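Local coordinates for putative methyltransferase (Emericella variicolor, PDB 7DMB), which probably acts as a trans-acting, S-adenosylmethionine-dependent methyltransferase in calbistrin biosynthesis and binds the by-product S-adenosyl-L-homocysteine, at residues Pro198-Leu203 with Ala275-Ile280; Gly211-Val216 with Arg247-Tyr252; Gln227-Tyr232 with Asp253-Arg258. All blocks are in the same frame, centred on the assembly; numbering follows the deposited sequence.

Contact 1: residues Pro198-Leu203 with Ala275-Ile280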
loop_
_atom_site.group_PDB
_atom_site.type_symbol
_atom_site.label_atom_id
_atom_site.label_comp_id
_atom_site.label_asym_id
_atom_site.label_seq_id
_atom_site.Cartn_x
_atom_site.Cartn_y
_atom_site.Cartn_z
ATOM N N PRO A 198 18.402 -9.527 18.063
ATOM C CA PRO A 198 17.378 -9.187 19.071
ATOM C C PRO A 198 17.424 -7.739 19.521
ATOM O O PRO A 198 16.528 -7.313 20.273
ATOM C CB PRO A 198 17.678 -10.148 20.237
ATOM C CG PRO A 198 18.745 -11.100 19.726
ATOM C CD PRO A 198 19.435 -10.434 18.586
ATOM N N GLY A 199 18.414 -6.970 19.070
ATOM C CA GLY A 199 18.472 -5.545 19.336
ATOM C C GLY A 199 18.163 -4.710 18.107
ATOM O O GLY A 199 18.655 -3.583 17.963
ATOM N N LEU A 200 17.330 -5.262 17.224
ATOM C CA LEU A 200 17.069 -4.657 15.924
ATOM C C LEU A 200 16.727 -3.176 16.058
ATOM O O LEU A 200 15.917 -2.781 16.902
ATOM C CB LEU A 200 15.925 -5.412 15.230
ATOM C CG LEU A 200 15.965 -5.523 13.702
ATOM C CD1 LEU A 200 17.151 -6.361 13.230
ATOM C CD2 LEU A 200 14.630 -6.068 13.154
ATOM N N ARG A 201 17.381 -2.353 15.245
ATOM C CA ARG A 201 17.030 -0.944 15.095
ATOM C C ARG A 201 16.179 -0.817 13.830
ATOM O O ARG A 201 16.662 -1.070 12.722
ATOM C CB ARG A 201 18.296 -0.087 15.041
ATOM C CG ARG A 201 19.176 -0.253 16.299
ATOM C CD ARG A 201 20.585 0.308 16.120
ATOM N NE ARG A 201 21.299 -0.327 15.008
ATOM C CZ ARG A 201 22.422 0.148 14.463
ATOM N NH1 ARG A 201 22.965 1.261 14.935
ATOM N NH2 ARG A 201 23.002 -0.481 13.440
ATOM N N ILE A 202 14.899 -0.483 14.002
ATOM C CA ILE A 202 13.921 -0.460 12.913
ATOM C C ILE A 202 13.409 0.963 12.751
ATOM O O ILE A 202 13.142 1.652 13.744
ATOM C CB ILE A 202 12.713 -1.401 13.138
ATOM C CG1 ILE A 202 13.127 -2.847 13.307
ATOM C CG2 ILE A 202 11.731 -1.328 11.955
ATOM C CD1 ILE A 202 12.890 -3.342 14.714
ATOM N N LEU A 203 13.262 1.395 11.497
ATOM C CA LEU A 203 12.592 2.644 11.171
ATOM C C LEU A 203 11.536 2.340 10.121
ATOM O O LEU A 203 11.831 1.665 9.129
ATOM C CB LEU A 203 13.577 3.694 10.653
ATOM C CG LEU A 203 13.030 5.111 10.432
ATOM C CD1 LEU A 203 14.019 6.161 10.943
ATOM C CD2 LEU A 203 12.717 5.336 8.973
ATOM N N ALA A 275 22.292 4.160 10.908
ATOM C CA ALA A 275 21.974 3.788 12.277
ATOM C C ALA A 275 20.815 2.800 12.376
ATOM O O ALA A 275 20.254 2.620 13.466
ATOM C CB ALA A 275 21.666 5.046 13.092
ATOM N N TYR A 276 20.458 2.132 11.285
ATOM C CA TYR A 276 19.282 1.276 11.289
ATOM C C TYR A 276 19.564 -0.009 10.534
ATOM O O TYR A 276 20.223 -0.007 9.486
ATOM C CB TYR A 276 18.066 2.007 10.691
ATOM C CG TYR A 276 17.660 3.201 11.536
ATOM C CD1 TYR A 276 16.871 3.039 12.678
ATOM C CD2 TYR A 276 18.091 4.482 11.214
ATOM C CE1 TYR A 276 16.511 4.150 13.478
ATOM C CE2 TYR A 276 17.740 5.581 11.995
ATOM C CZ TYR A 276 16.957 5.407 13.127
ATOM O OH TYR A 276 16.608 6.506 13.868
ATOM N N ASP A 277 19.046 -1.105 11.077
ATOM C CA ASP A 277 19.240 -2.420 10.491
ATOM C C ASP A 277 18.172 -2.738 9.460
ATOM O O ASP A 277 18.458 -3.391 8.454
ATOM C CB ASP A 277 19.238 -3.472 11.597
ATOM C CG ASP A 277 20.192 -3.117 12.702
ATOM O OD1 ASP A 277 21.383 -2.909 12.372
ATOM O OD2 ASP A 277 19.753 -2.995 13.875
ATOM N N VAL A 278 16.939 -2.302 9.701
ATOM C CA VAL A 278 15.821 -2.579 8.808
ATOM C C VAL A 278 15.012 -1.299 8.663
ATOM O O VAL A 278 14.665 -0.656 9.664
ATOM C CB VAL A 278 14.927 -3.735 9.316
ATOM C CG1 VAL A 278 13.808 -4.039 8.311
ATOM C CG2 VAL A 278 15.757 -5.000 9.566
ATOM N N VAL A 279 14.726 -0.918 7.423
ATOM C CA VAL A 279 13.773 0.149 7.131
ATOM C C VAL A 279 12.529 -0.503 6.545
ATOM O O VAL A 279 12.631 -1.305 5.608
ATOM C CB VAL A 279 14.358 1.202 6.167
ATOM C CG1 VAL A 279 13.263 2.105 5.618
ATOM C CG2 VAL A 279 15.430 2.032 6.868
ATOM N N ILE A 280 11.366 -0.182 7.114
ATOM C CA ILE A 280 10.079 -0.697 6.653
ATOM C C ILE A 280 9.355 0.404 5.880
ATOM O O ILE A 280 9.349 1.569 6.303
ATOM C CB ILE A 280 9.204 -1.186 7.827
ATOM C CG1 ILE A 280 9.982 -2.110 8.790
ATOM C CG2 ILE A 280 7.915 -1.845 7.322
ATOM C CD1 ILE A 280 10.114 -3.499 8.298
#

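Contact 2: residues Gly211-Val216 with Arg247-Tyr252. With SAH (S-adenosyl-L-homocysteine), chain C.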
loop_
_atom_site.group_PDB
_atom_site.type_symbol
_atom_site.label_atom_id
_atom_site.label_comp_id
_atom_site.label_asym_id
_atom_site.label_seq_id
_atom_site.Cartn_x
_atom_site.Cartn_y
_atom_site.Cartn_z
ATOM N N GLY A 211 -1.043 0.275 9.611
ATOM C CA GLY A 211 -1.492 -1.043 9.185
ATOM C C GLY A 211 -0.363 -2.051 9.110
ATOM O O GLY A 211 -0.503 -3.196 9.542
ATOM N N THR A 212 0.778 -1.632 8.565
ATOM C CA THR A 212 1.929 -2.522 8.520
ATOM C C THR A 212 2.691 -2.534 9.847
ATOM O O THR A 212 3.199 -3.584 10.259
ATOM C CB THR A 212 2.835 -2.121 7.356
ATOM O OG1 THR A 212 2.097 -2.238 6.134
ATOM C CG2 THR A 212 4.056 -3.025 7.297
ATOM N N THR A 213 2.759 -1.392 10.535
ATOM C CA THR A 213 3.364 -1.358 11.864
ATOM C C THR A 213 2.799 -2.448 12.769
ATOM O O THR A 213 3.540 -3.094 13.524
ATOM C CB THR A 213 3.131 0.008 12.504
ATOM O OG1 THR A 213 3.162 1.021 11.492
ATOM C CG2 THR A 213 4.201 0.309 13.578
ATOM N N ALA A 214 1.479 -2.657 12.706
ATOM C CA ALA A 214 0.808 -3.623 13.574
ATOM C C ALA A 214 1.265 -5.048 13.301
ATOM O O ALA A 214 1.500 -5.813 14.245
ATOM C CB ALA A 214 -0.705 -3.523 13.400
ATOM N N ARG A 215 1.357 -5.437 12.020
ATOM C CA ARG A 215 1.867 -6.768 11.710
ATOM C C ARG A 215 3.322 -6.927 12.157
ATOM O O ARG A 215 3.708 -7.984 12.669
ATOM C CB ARG A 215 1.754 -7.076 10.219
ATOM C CG ARG A 215 0.564 -6.535 9.409
ATOM C CD ARG A 215 -0.789 -6.615 10.075
ATOM N NE ARG A 215 -0.993 -7.852 10.805
ATOM C CZ ARG A 215 -1.857 -7.975 11.805
ATOM N NH1 ARG A 215 -2.593 -6.912 12.166
ATOM N NH2 ARG A 215 -1.965 -9.146 12.439
ATOM N N VAL A 216 4.140 -5.888 11.962
ATOM C CA VAL A 216 5.576 -5.984 12.216
ATOM C C VAL A 216 5.837 -6.173 13.707
ATOM O O VAL A 216 6.703 -6.962 14.098
ATOM C CB VAL A 216 6.293 -4.740 11.643
ATOM C CG1 VAL A 216 7.724 -4.579 12.214
ATOM C CG2 VAL A 216 6.338 -4.802 10.092
ATOM N N ARG A 247 -1.760 5.618 20.568
ATOM C CA ARG A 247 -2.821 4.801 21.155
ATOM C C ARG A 247 -2.749 3.368 20.639
ATOM O O ARG A 247 -2.711 2.412 21.427
ATOM C CB ARG A 247 -4.207 5.389 20.838
ATOM C CG ARG A 247 -4.611 6.649 21.583
ATOM C CD ARG A 247 -5.849 7.296 20.901
ATOM N NE ARG A 247 -5.610 8.636 20.323
ATOM C CZ ARG A 247 -6.128 9.059 19.168
ATOM N NH1 ARG A 247 -6.909 8.254 18.447
ATOM N NH2 ARG A 247 -5.875 10.289 18.716
ATOM N N ARG A 248 -2.752 3.204 19.305
ATOM C CA ARG A 248 -2.761 1.870 18.705
ATOM C C ARG A 248 -1.600 1.009 19.199
ATOM O O ARG A 248 -1.762 -0.200 19.404
ATOM C CB ARG A 248 -2.727 1.978 17.181
ATOM C CG ARG A 248 -2.573 0.640 16.477
ATOM C CD ARG A 248 -2.828 0.774 14.998
ATOM N NE ARG A 248 -3.195 -0.493 14.378
ATOM C CZ ARG A 248 -3.556 -0.610 13.107
ATOM N NH1 ARG A 248 -3.577 0.461 12.331
ATOM N NH2 ARG A 248 -3.892 -1.792 12.616
ATOM N N PHE A 249 -0.425 1.612 19.414
ATOM C CA PHE A 249 0.768 0.870 19.817
ATOM C C PHE A 249 1.218 1.224 21.226
ATOM O O PHE A 249 2.410 1.165 21.543
ATOM C CB PHE A 249 1.885 1.088 18.808
ATOM C CG PHE A 249 1.448 0.793 17.403
ATOM C CD1 PHE A 249 1.005 -0.477 17.067
ATOM C CD2 PHE A 249 1.404 1.798 16.442
ATOM C CE1 PHE A 249 0.572 -0.766 15.791
ATOM C CE2 PHE A 249 0.970 1.520 15.156
ATOM C CZ PHE A 249 0.557 0.234 14.827
ATOM N N GLU A 250 0.255 1.553 22.089
ATOM C CA GLU A 250 0.559 1.818 23.487
ATOM C C GLU A 250 1.148 0.585 24.178
ATOM O O GLU A 250 1.968 0.720 25.088
ATOM C CB GLU A 250 -0.718 2.291 24.182
ATOM C CG GLU A 250 -0.569 2.633 25.636
ATOM C CD GLU A 250 -0.751 1.421 26.507
ATOM O OE1 GLU A 250 -1.521 0.523 26.095
ATOM O OE2 GLU A 250 -0.100 1.360 27.576
ATOM N N ALA A 251 0.771 -0.621 23.742
ATOM C CA ALA A 251 1.255 -1.833 24.397
ATOM C C ALA A 251 2.747 -2.088 24.193
ATOM O O ALA A 251 3.325 -2.858 24.965
ATOM C CB ALA A 251 0.472 -3.052 23.909
ATOM N N TYR A 252 3.384 -1.470 23.188
ATOM C CA TYR A 252 4.768 -1.769 22.830
ATOM C C TYR A 252 5.746 -0.741 23.391
ATOM O O TYR A 252 5.483 0.465 23.368
ATOM C CB TYR A 252 4.925 -1.854 21.313
ATOM C CG TYR A 252 4.027 -2.905 20.713
ATOM C CD1 TYR A 252 4.345 -4.248 20.815
ATOM C CD2 TYR A 252 2.848 -2.555 20.067
ATOM C CE1 TYR A 252 3.523 -5.222 20.279
ATOM C CE2 TYR A 252 2.020 -3.522 19.514
ATOM C CZ TYR A 252 2.363 -4.854 19.628
ATOM O OH TYR A 252 1.550 -5.832 19.108
HETATM N N SAH C . 1.673 2.862 5.640
HETATM C CA SAH C . 0.312 3.425 5.426
HETATM C CB SAH C . -0.284 2.985 4.085
HETATM C CG SAH C . 0.209 3.813 2.918
HETATM S SD SAH C . -0.414 5.522 2.898
HETATM C C SAH C . -0.603 2.983 6.571
HETATM O O SAH C . -1.380 3.849 7.026
HETATM O OXT SAH C . -0.483 1.804 6.980
HETATM C "C5'" SAH C . 1.108 6.440 2.548
HETATM C "C4'" SAH C . 1.677 7.093 3.789
HETATM O "O4'" SAH C . 2.979 7.644 3.473
HETATM C "C3'" SAH C . 0.832 8.252 4.324
HETATM O "O3'" SAH C . 0.671 8.109 5.729
HETATM C "C2'" SAH C . 1.643 9.490 3.925
HETATM O "O2'" SAH C . 1.503 10.596 4.791
HETATM C "C1'" SAH C . 3.069 8.959 3.961
HETATM N N9 SAH C . 3.973 9.701 3.088
HETATM C C8 SAH C . 3.635 10.277 1.890
HETATM N N7 SAH C . 4.634 10.877 1.297
HETATM C C5 SAH C . 5.702 10.700 2.163
HETATM C C6 SAH C . 7.047 11.111 2.098
HETATM N N6 SAH C . 7.553 11.817 1.092
HETATM N N1 SAH C . 7.856 10.767 3.131
HETATM C C2 SAH C . 7.336 10.059 4.142
HETATM N N3 SAH C . 6.092 9.616 4.306
HETATM C C4 SAH C . 5.308 9.973 3.273
HETATM O O HOH W 1 0.456 -5.230 16.714
#

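Contact 3: residues Gln227-Tyr232 with Asp253-Arg258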
loop_
_atom_site.group_PDB
_atom_site.type_symbol
_atom_site.label_atom_id
_atom_site.label_comp_id
_atom_site.label_asym_id
_atom_site.label_seq_id
_atom_site.Cartn_x
_atom_site.Cartn_y
_atom_site.Cartn_z
ATOM N N GLN A 227 10.988 -9.008 23.441
ATOM C CA GLN A 227 10.939 -7.924 22.459
ATOM C C GLN A 227 12.199 -7.997 21.612
ATOM O O GLN A 227 13.303 -7.756 22.113
ATOM C CB GLN A 227 10.798 -6.567 23.150
ATOM C CG GLN A 227 9.544 -6.527 24.043
ATOM C CD GLN A 227 9.328 -5.182 24.705
ATOM O OE1 GLN A 227 9.981 -4.198 24.355
ATOM N NE2 GLN A 227 8.401 -5.130 25.657
ATOM N N LEU A 228 12.036 -8.352 20.333
ATOM C CA LEU A 228 13.183 -8.665 19.482
ATOM C C LEU A 228 13.728 -7.437 18.762
ATOM O O LEU A 228 14.226 -7.536 17.638
ATOM C CB LEU A 228 12.823 -9.747 18.461
ATOM C CG LEU A 228 12.256 -11.051 19.012
ATOM C CD1 LEU A 228 12.008 -12.068 17.895
ATOM C CD2 LEU A 228 13.195 -11.613 20.079
ATOM N N TYR A 229 13.653 -6.282 19.409
ATOM C CA TYR A 229 14.146 -5.044 18.842
ATOM C C TYR A 229 14.596 -4.161 19.989
ATOM O O TYR A 229 14.109 -4.297 21.111
ATOM C CB TYR A 229 13.069 -4.327 18.009
ATOM C CG TYR A 229 11.842 -3.887 18.794
ATOM C CD1 TYR A 229 11.628 -2.545 19.095
ATOM C CD2 TYR A 229 10.905 -4.817 19.240
ATOM C CE1 TYR A 229 10.521 -2.146 19.819
ATOM C CE2 TYR A 229 9.786 -4.421 19.944
ATOM C CZ TYR A 229 9.603 -3.085 20.232
ATOM O OH TYR A 229 8.497 -2.706 20.945
ATOM N N SER A 230 15.534 -3.264 19.701
ATOM C CA SER A 230 15.941 -2.267 20.679
ATOM C C SER A 230 15.146 -0.979 20.542
ATOM O O SER A 230 14.922 -0.281 21.537
ATOM C CB SER A 230 17.451 -1.975 20.550
ATOM O OG SER A 230 17.787 -1.481 19.256
ATOM N N SER A 231 14.677 -0.679 19.336
ATOM C CA SER A 231 14.156 0.641 19.030
ATOM C C SER A 231 13.308 0.525 17.768
ATOM O O SER A 231 13.779 -0.001 16.752
ATOM C CB SER A 231 15.325 1.621 18.833
ATOM O OG SER A 231 14.901 2.928 18.530
ATOM N N TYR A 232 12.068 1.003 17.834
ATOM C CA TYR A 232 11.218 1.140 16.650
ATOM C C TYR A 232 10.952 2.622 16.428
ATOM O O TYR A 232 10.278 3.260 17.242
ATOM C CB TYR A 232 9.906 0.364 16.811
ATOM C CG TYR A 232 9.157 0.125 15.512
ATOM C CD1 TYR A 232 9.073 -1.150 14.968
ATOM C CD2 TYR A 232 8.541 1.176 14.827
ATOM C CE1 TYR A 232 8.409 -1.382 13.783
ATOM C CE2 TYR A 232 7.874 0.951 13.622
ATOM C CZ TYR A 232 7.803 -0.333 13.110
ATOM O OH TYR A 232 7.142 -0.589 11.924
ATOM N N ASP A 253 6.881 -1.232 23.887
ATOM C CA ASP A 253 7.926 -0.395 24.458
ATOM C C ASP A 253 8.911 0.053 23.386
ATOM O O ASP A 253 9.033 -0.567 22.322
ATOM C CB ASP A 253 8.698 -1.137 25.547
ATOM C CG ASP A 253 7.804 -1.645 26.669
ATOM O OD1 ASP A 253 6.736 -1.046 26.917
ATOM O OD2 ASP A 253 8.185 -2.649 27.312
ATOM N N ASN A 254 9.618 1.145 23.691
ATOM C CA ASN A 254 10.755 1.608 22.898
ATOM C C ASN A 254 10.344 1.999 21.478
ATOM O O ASN A 254 11.060 1.731 20.510
ATOM C CB ASN A 254 11.867 0.555 22.866
ATOM C CG ASN A 254 12.443 0.268 24.250
ATOM O OD1 ASN A 254 12.684 1.180 25.026
ATOM N ND2 ASN A 254 12.662 -1.004 24.552
ATOM N N VAL A 255 9.196 2.653 21.348
ATOM C CA VAL A 255 8.748 3.211 20.076
ATOM C C VAL A 255 8.922 4.726 20.128
ATOM O O VAL A 255 8.572 5.361 21.128
ATOM C CB VAL A 255 7.289 2.816 19.780
ATOM C CG1 VAL A 255 6.892 3.184 18.352
ATOM C CG2 VAL A 255 7.088 1.317 20.023
ATOM N N GLU A 256 9.487 5.304 19.066
ATOM C CA GLU A 256 9.521 6.751 18.900
ATOM C C GLU A 256 8.662 7.157 17.710
ATOM O O GLU A 256 8.418 6.367 16.790
ATOM C CB GLU A 256 10.950 7.271 18.706
ATOM C CG GLU A 256 11.872 6.941 19.869
ATOM C CD GLU A 256 13.302 7.373 19.613
ATOM O OE1 GLU A 256 13.517 8.565 19.287
ATOM O OE2 GLU A 256 14.206 6.511 19.724
ATOM N N TYR A 257 8.219 8.411 17.730
ATOM C CA TYR A 257 7.271 8.935 16.746
ATOM C C TYR A 257 7.822 10.271 16.245
ATOM O O TYR A 257 7.754 11.282 16.948
ATOM C CB TYR A 257 5.882 9.075 17.368
ATOM C CG TYR A 257 5.315 7.764 17.909
ATOM C CD1 TYR A 257 4.345 7.079 17.208
ATOM C CD2 TYR A 257 5.756 7.216 19.120
ATOM C CE1 TYR A 257 3.819 5.893 17.677
ATOM C CE2 TYR A 257 5.242 6.021 19.598
ATOM C CZ TYR A 257 4.263 5.367 18.868
ATOM O OH TYR A 257 3.711 4.178 19.304
ATOM N N ARG A 258 8.382 10.272 15.037
ATOM C CA ARG A 258 9.162 11.390 14.531
ATOM C C ARG A 258 8.813 11.625 13.065
ATOM O O ARG A 258 8.648 10.667 12.304
ATOM C CB ARG A 258 10.671 11.119 14.685
ATOM C CG ARG A 258 11.153 10.775 16.127
ATOM C CD ARG A 258 12.684 10.474 16.179
ATOM N NE ARG A 258 13.471 11.561 15.603
ATOM C CZ ARG A 258 14.717 11.453 15.157
ATOM N NH1 ARG A 258 15.354 10.294 15.203
ATOM N NH2 ARG A 258 15.324 12.516 14.643
HETATM O O HOH W 2 12.150 -3.391 22.947
#

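Contact 1: residues Pro198-Leu203 with Ala275-Ile280
Leu200 opens the pairing where its methyl carbon CD2 packs on Val278 CG2 at 3.9 Å, with CD1 set against the CB of Asp277. Met193 of helix 187-196 covers the same side. Arg201 carries the polar part. Its backbone N donates to Asp277 OD2 at 2.8 Å, and the guanidinium then grips the same carboxylate side-on: NE reaches OD2, and NH2 forms a salt bridge to OD1 at 3.1 Å. The carboxylate oxygens lie in the guanidinium plane, but the two planes are turned 43° apart. A bend at chi3 (-59°) folds the long chain back to Asp277, and the Ala275 carbonyl oxygen lies over one guanidinium face. Arg201 O accepts from both Asp277 N and Val278 N, a forked bond at the corner where the chain turns at Asp277. Beyond it, regular parallel pairing takes over. Ile202 sits opposite Val278 and lays CG2 beside Ile280 CG1 at 3.7 Å, a branched residue suited to a strand in the core. Leu203 N donates to Val278 O, and Leu203 O accepts from Ile280 N at 2.8 Å. On the other face of the sheet Leu203 CD1 makes a CH-pi contact over the Tyr276 ring, 4.0 Å from its centroid. Two neighbouring strands in the middle of the Rossmann-like methyltransferase sheet are thus joined by backbone bonds within an apolar interior, while where the strands begin one buried carboxylate, also bonded to Gln303, is probably kept ionised by the arginine it holds.

Contact 2: residues Gly211-Val216 with Arg247-Tyr252
The glycine-rich turn of the Rossmann-like methyltransferase fold and the helix 211-220 that follows the first strand of the sheet, 200-205, meet here the end of helix 242-248 and the type I turn, Phe249 to Tyr252, that follows it. Gly211 is the last glycine of a GxGxxG-type pattern, and its backbone N donates to OXT of S-adenosyl-L-homocysteine at 3.1 Å, with a bent N-H...O angle of 138°. With no side chain, Gly211 offers only backbone to its two neighbours, the ligand carboxylate and the Arg248 guanidinium. Arg248 runs out extended, its CG anti to the backbone N (chi1 173°), and its guanidinium arrives obliquely beside the helix start: NH1 lies 3.7 Å from Gly211 N, and NH2 is as far from Ala214 CB. These are packing distances; the charge is met elsewhere, by a salt bridge from NH2 to Asp178 and a hydrogen bond from NH1 to Thr209 O. The arginine thereby ties the ligand-binding turn to a residue of helix 172-181. The Phe249 ring lies between them, its CZ 3.5 Å from Thr213 CB. Thr213 CG2 lies over one face of the ring, 4.1 Å from the centroid in a CH-pi contact, while CG of the preceding Arg248 covers the opposite face. The ring edge meets Ala214, whose small CB sits 3.9 Å from CE1 and allows the helix to approach. Thr213 suits its place by being two-sided: the methyl faces the phenyl ring and OG1 bonds to Glu204. Farther along, one water bridges the segments, donating to Ala214 O at 2.7 Å and hydrogen-bonded to Tyr252 OH at the same distance.

Contact 3: residues Gln227-Tyr232 with Asp253-Arg258
Two backbone hydrogen bonds join Tyr232 to the neighbouring strand in parallel register with Val255: Tyr232 N donates almost straight to Asn254 O (3.0 Å, 176° at the hydrogen), and Tyr232 O accepts from Glu256 N at 2.9 Å. Val255 CA-H also approaches that oxygen.

Side-chain hydrogen bonds join the entries to the two strands. Tyr229 OH donates to Asp253 O at 2.6 Å, lying in the plane of that carbonyl; chi1 of 63° places the ring between the backbone N and carbonyl carbon, from where it can reach across. Gln227, its extended chain long enough to reach Asp253, sends NE2 to OD2 at 3.0 Å. The donor comes from well above the carboxylate plane, and the amide and carboxylate planes stand 50° apart. A water completes the set: it donates to Gln227 OE1 and Tyr229 O, accepts from Asn254 ND2, and lies over the centre of the Tyr229 ring. The short Asp253 and Asn254 are exposed and keep polar groups near water.

Apolar contact is slight, with Tyr232 CB 4.4 Å from Val255 CG2. The contact closes the beta-alpha-beta unit of strand 229-236, helix 242-248 and strand 255-259, the last being an outer strand of the sheet. The Tyr232 ring packs against helix 211-220, on Thr213 and Val216, its hydroxyl bonding to Glu204, while strand 200-205 flanks strand 229-236 on the other side.

In the fold
Contacts 1 and 3 belong to one sheet, where strands 200-205 and 229-236 are neighbours and Ser230 bonds back to the backbone of Gly199 and Leu200. Both are parallel strand pairs; contact 1, at the middle and largely buried, adds aliphatic packing and an ion pair, whereas contact 3 reaches an outer strand, is partly exposed, and relies more on polar side chains and water. Contact 2 packs a helix and a turn instead of strands; it is buried too, but by van der Waals and CH-pi packing with one bridging water, and is the one that touches the ligand. It meets contact 3 where Thr213 and Val216 pack on Tyr232, and contact 1 where Thr212 CG2 meets Ile280 CG2.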